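Local atomic coordinates of HD domain protein (Enterococcus faecalis, PDB entry 4LRL), a protein that probably hydrolyses deoxyribonucleoside triphosphates to the deoxynucleoside and triphosphate at a metal centre, under allosteric control by bound nucleotides. Residues C[201-205]-C[206-210]; C[255-258]-C[259-263]. All blocks are in the same frame, centred on the assembly; numbering follows the deposited sequence. Where two conformers were deposited one is given.

In the fold
The two contacts follow one another along the chain, interaction 1 first, and both are local: one is the N-terminal cap of helix 206-219, the other a turn within helix 249-267. Their centres lie 12 Å apart and they touch. The hydroxyl Y255 OH probably donates to Q203 O at 2.7 Å, R259 NH2 probably bonds Q203 OE1 at 2.8 Å, and I204 packs on Y255. The loop before a metal-binding helix of the HD domain is thus braced by a helix of the HD-associated region that also carries V257, Y260 and Q261 against the second subunit.

Interaction 1: residues C[201-205]-C[206-210]; sequences SSQID and ADRMD. With NI (nickel (II) ion), chain N.
The N-terminal cap of helix 206-219, in the HD domain, joins D205 to the first turn that carries the metal ligand D207. D205 is the N-cap residue: its OD2 receives R208 N at 2.7 Å, nearly in line with its C-O bond, and more weakly D207 N. Its CG sits between the backbone N and the carbonyl carbon (chi1 56°), which swings the carboxylate over the start of the helix. The other oxygen, OD1, turns back to the loop and accepts S202 N through its anti lone pair, so that one carboxylate ties the loop to the helix end. OD1 also forms a salt bridge with R208 NE at 3.4 Å, the carboxylate and guanidinium planes being 33° apart.

R208 reaches back along the loop with its chain extended from CG to NE. At the guanidinium edge, close to its plane, S202 O accepts from NE at 2.7 Å and weakly from NH1. The Q203 amide lies over one face, offset toward the rim, its plane turned 41° from the guanidinium, and its OE1 is bonded to R259. D397 pairs with R208 NH2 and also accepts from Q203 NE2, holding both groups from beyond the loop. Within the loop, S202 OG accepts from I204 N, an ST turn. M209 N closes the first helical turn on D205 O at 2.9 Å, and the M209 side chain runs beside that carbonyl, CG lying 3.2 Å from D205 O.

D207, the second residue of the helix, completes the H...HD...D set with H90, H134 and D135. Its OD2 binds the nickel ion at 2.1 Å, while OD1 accepts from a nickel-bound water at 2.7 Å.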
loop_
_atom_site.group_PDB
_atom_site.type_symbol
_atom_site.label_atom_id
_atom_site.label_comp_id
_atom_site.label_asym_id
_atom_site.label_seq_id
_atom_site.Cartn_x
_atom_site.Cartn_y
_atom_site.Cartn_z
ATOM N N SER C 201 -3.081 -5.742 28.273
ATOM C CA SER C 201 -3.195 -4.364 28.709
ATOM C C SER C 201 -1.867 -3.841 29.220
ATOM O O SER C 201 -1.314 -4.362 30.191
ATOM C CB SER C 201 -4.279 -4.222 29.777
ATOM O OG SER C 201 -4.321 -2.888 30.242
ATOM N N SER C 202 -1.357 -2.825 28.537
ATOM C CA SER C 202 -0.108 -2.165 28.891
ATOM C C SER C 202 -0.061 -0.862 28.099
ATOM O O SER C 202 -1.107 -0.356 27.691
ATOM C CB SER C 202 1.103 -3.062 28.582
ATOM O OG SER C 202 1.254 -3.270 27.186
ATOM N N GLN C 203 1.131 -0.317 27.881
ATOM C CA GLN C 203 1.287 0.844 27.011
ATOM C C GLN C 203 1.518 0.425 25.559
ATOM O O GLN C 203 1.452 1.247 24.638
ATOM C CB GLN C 203 2.379 1.782 27.523
ATOM C CG GLN C 203 1.946 2.640 28.734
ATOM C CD GLN C 203 0.806 3.574 28.384
ATOM O OE1 GLN C 203 0.811 4.196 27.323
ATOM N NE2 GLN C 203 -0.180 3.675 29.266
ATOM N N ILE C 204 1.746 -0.869 25.355
ATOM C CA ILE C 204 2.018 -1.421 24.029
ATOM C C ILE C 204 1.551 -2.874 23.996
ATOM O O ILE C 204 2.337 -3.804 24.149
ATOM C CB ILE C 204 3.535 -1.266 23.665
ATOM C CG1 ILE C 204 3.851 -1.836 22.271
ATOM C CG2 ILE C 204 4.426 -1.856 24.770
ATOM C CD1 ILE C 204 5.194 -1.378 21.718
ATOM N N ASP C 205 0.255 -3.064 23.827
ATOM C CA ASP C 205 -0.357 -4.378 23.970
ATOM C C ASP C 205 -1.140 -4.763 22.705
ATOM O O ASP C 205 -1.282 -3.949 21.780
ATOM C CB ASP C 205 -1.286 -4.364 25.184
ATOM C CG ASP C 205 -2.340 -3.270 25.095
ATOM O OD1 ASP C 205 -2.422 -2.447 26.022
ATOM O OD2 ASP C 205 -3.069 -3.211 24.075
ATOM N N ALA C 206 -1.669 -5.987 22.692
ATOM C CA ALA C 206 -2.373 -6.532 21.541
ATOM C C ALA C 206 -3.632 -5.730 21.198
ATOM O O ALA C 206 -4.054 -5.681 20.038
ATOM C CB ALA C 206 -2.717 -7.983 21.785
ATOM N N ASP C 207 -4.199 -5.088 22.219
ATOM C CA ASP C 207 -5.422 -4.294 22.099
ATOM C C ASP C 207 -5.122 -3.000 21.333
ATOM O O ASP C 207 -5.714 -2.727 20.287
ATOM C CB ASP C 207 -5.977 -4.016 23.517
ATOM C CG ASP C 207 -7.302 -3.257 23.520
ATOM O OD1 ASP C 207 -7.738 -2.848 24.611
ATOM O OD2 ASP C 207 -7.924 -3.062 22.465
ATOM N N ARG C 208 -4.189 -2.217 21.852
ATOM C CA ARG C 208 -3.742 -1.000 21.182
ATOM C C ARG C 208 -3.213 -1.287 19.775
ATOM O O ARG C 208 -3.547 -0.569 18.823
ATOM C CB ARG C 208 -2.676 -0.287 22.019
ATOM C CG ARG C 208 -3.127 0.075 23.432
ATOM C CD ARG C 208 -1.950 0.607 24.177
ATOM N NE ARG C 208 -2.173 0.914 25.590
ATOM C CZ ARG C 208 -2.689 2.053 26.042
ATOM N NH1 ARG C 208 -2.799 2.258 27.351
ATOM N NH2 ARG C 208 -3.085 2.994 25.188
ATOM N N MET C 209 -2.418 -2.347 19.636
ATOM C CA MET C 209 -1.820 -2.668 18.339
ATOM C C MET C 209 -2.888 -2.965 17.278
ATOM O O MET C 209 -2.801 -2.479 16.156
ATOM C CB MET C 209 -0.787 -3.797 18.455
ATOM C CG MET C 209 0.477 -3.379 19.222
ATOM S SD MET C 209 1.887 -4.474 18.960
ATOM C CE MET C 209 1.630 -5.717 20.221
ATOM N N ASP C 210 -3.911 -3.726 17.642
ATOM C CA ASP C 210 -4.961 -4.010 16.685
ATOM C C ASP C 210 -5.782 -2.767 16.334
ATOM O O ASP C 210 -5.978 -2.498 15.162
ATOM C CB ASP C 210 -5.882 -5.136 17.143
ATOM C CG ASP C 210 -6.864 -5.535 16.055
ATOM O OD1 ASP C 210 -8.025 -5.087 16.121
ATOM O OD2 ASP C 210 -6.467 -6.264 15.112
HETATM NI NI NI N . -10.024 -3.355 22.453
HETATM O O HOH W 1 -10.201 -1.924 24.037
HETATM O O HOH W 2 -10.891 -1.271 21.590
#

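Interaction 2: residues C[255-258]-C[259-263]; sequences YIVS and RYQMY
The Y255 ring and the R259 guanidinium are inclined 58° to each other, with the arginine chain passing the phenol end obliquely: R259 CD lies 3.7 Å from Y255 OH, and R259 NH1 is at a similar distance from the same oxygen. The Y255 hydroxyl is bonded instead to Q203 O, and F226 meets the Y255 ring edge-to-face. In the conformer described, V257 O lies at the Y260 ring edge. R259 CG stands anti to the backbone N (chi1 -163°), and a bend at chi3 brings NE to Y263 OH, one turn on. R259 NE bonds this Y263 OH at 3.3 Å, the oxygen lying 27° out of the guanidinium plane. D397 O is shared as acceptor by R259 NH2 and Y263 OH.

Beneath the side chains, Y255 O, I256 O, V257 O and S258 O accept in turn from the amides of R259, Y260, Q261 and M262. V257 CG1 packs against the side chain of Q261. Such i to i+4 pairing is that of a regular alpha-helix, here a buried part of helix 249-267 in the HD-associated region, packed between helix 206-219, helix 427-434 and the second subunit.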
loop_
_atom_site.group_PDB
_atom_site.type_symbol
_atom_site.label_atom_id
_atom_site.label_comp_id
_atom_site.label_asym_id
_atom_site.label_seq_id
_atom_site.Cartn_x
_atom_site.Cartn_y
_atom_site.Cartn_z
ATOM N N TYR C 255 5.597 2.775 16.587
ATOM C CA TYR C 255 4.338 2.490 17.241
ATOM C C TYR C 255 3.841 3.751 17.976
ATOM O O TYR C 255 2.682 4.129 17.833
ATOM C CB TYR C 255 4.448 1.281 18.172
ATOM C CG TYR C 255 3.389 1.277 19.239
ATOM C CD1 TYR C 255 2.079 0.916 18.937
ATOM C CD2 TYR C 255 3.698 1.647 20.553
ATOM C CE1 TYR C 255 1.100 0.919 19.914
ATOM C CE2 TYR C 255 2.720 1.660 21.548
ATOM C CZ TYR C 255 1.425 1.294 21.221
ATOM O OH TYR C 255 0.446 1.301 22.179
ATOM N N ILE C 256 4.722 4.413 18.725
ATOM C CA ILE C 256 4.341 5.642 19.431
ATOM C C ILE C 256 3.936 6.760 18.457
ATOM O O ILE C 256 2.977 7.477 18.684
ATOM C CB ILE C 256 5.444 6.124 20.413
ATOM C CG1 ILE C 256 5.666 5.085 21.519
ATOM C CG2 ILE C 256 5.082 7.483 21.020
ATOM C CD1 ILE C 256 4.485 4.922 22.482
ATOM N N VAL C 257 4.662 6.880 17.360
ATOM C CA VAL C 257 4.337 7.844 16.324
ATOM C C VAL C 257 2.929 7.612 15.762
ATOM O O VAL C 257 2.142 8.549 15.676
ATOM C CB VAL C 257 5.424 7.854 15.223
ATOM C CG1 VAL C 257 5.013 8.728 14.035
ATOM C CG2 VAL C 257 6.726 8.360 15.798
ATOM N N SER C 258 2.607 6.364 15.413
ATOM C CA SER C 258 1.285 6.017 14.869
ATOM C C SER C 258 0.175 6.289 15.876
ATOM O O SER C 258 -0.914 6.774 15.516
ATOM C CB SER C 258 1.230 4.549 14.452
ATOM O OG SER C 258 2.196 4.274 13.448
ATOM N N ARG C 259 0.467 5.960 17.131
ATOM C CA ARG C 259 -0.445 6.153 18.235
ATOM C C ARG C 259 -0.827 7.624 18.314
ATOM O O ARG C 259 -2.009 7.957 18.303
ATOM C CB ARG C 259 0.203 5.687 19.540
ATOM C CG ARG C 259 -0.763 5.461 20.683
ATOM C CD ARG C 259 -0.045 4.920 21.913
ATOM N NE ARG C 259 -0.624 5.421 23.160
ATOM C CZ ARG C 259 -0.244 5.015 24.374
ATOM N NH1 ARG C 259 0.695 4.085 24.501
ATOM N NH2 ARG C 259 -0.817 5.520 25.465
ATOM N N TYR C 260 0.182 8.491 18.327
ATOM C CA TYR C 260 -0.001 9.941 18.437
ATOM C C TYR C 260 -0.782 10.506 17.251
ATOM O O TYR C 260 -1.728 11.275 17.424
ATOM C CB TYR C 260 1.366 10.634 18.572
ATOM C CG TYR C 260 1.372 12.143 18.356
ATOM C CD1 TYR C 260 1.104 13.014 19.399
ATOM C CD2 TYR C 260 1.665 12.693 17.108
ATOM C CE1 TYR C 260 1.113 14.385 19.212
ATOM C CE2 TYR C 260 1.681 14.062 16.916
ATOM C CZ TYR C 260 1.405 14.903 17.972
ATOM O OH TYR C 260 1.417 16.269 17.788
ATOM N N GLN C 261 -0.373 10.132 16.038
ATOM C CA GLN C 261 -1.068 10.647 14.844
ATOM C C GLN C 261 -2.520 10.186 14.700
ATOM O O GLN C 261 -3.365 10.984 14.269
ATOM C CB GLN C 261 -0.250 10.536 13.541
ATOM C CG GLN C 261 0.202 9.153 13.145
ATOM C CD GLN C 261 1.390 9.166 12.181
ATOM O OE1 GLN C 261 1.813 10.218 11.688
ATOM N NE2 GLN C 261 1.940 7.977 11.914
ATOM N N MET C 262 -2.824 8.943 15.104
ATOM C CA MET C 262 -4.218 8.469 15.164
ATOM C C MET C 262 -5.071 9.317 16.140
ATOM O O MET C 262 -6.165 9.759 15.775
ATOM C CB MET C 262 -4.307 6.980 15.520
ATOM C CG MET C 262 -3.932 5.989 14.402
ATOM S SD MET C 262 -4.900 6.104 12.861
ATOM C CE MET C 262 -6.539 5.840 13.551
ATOM N N TYR C 263 -4.568 9.536 17.362
ATOM C CA TYR C 263 -5.221 10.410 18.355
ATOM C C TYR C 263 -5.595 11.757 17.759
ATOM O O TYR C 263 -6.779 12.097 17.706
ATOM C CB TYR C 263 -4.321 10.663 19.568
ATOM C CG TYR C 263 -4.195 9.523 20.563
ATOM C CD1 TYR C 263 -4.311 8.191 20.161
ATOM C CD2 TYR C 263 -3.906 9.781 21.905
ATOM C CE1 TYR C 263 -4.180 7.148 21.064
ATOM C CE2 TYR C 263 -3.765 8.739 22.824
ATOM C CZ TYR C 263 -3.909 7.422 22.386
ATOM O OH TYR C 263 -3.768 6.374 23.268
#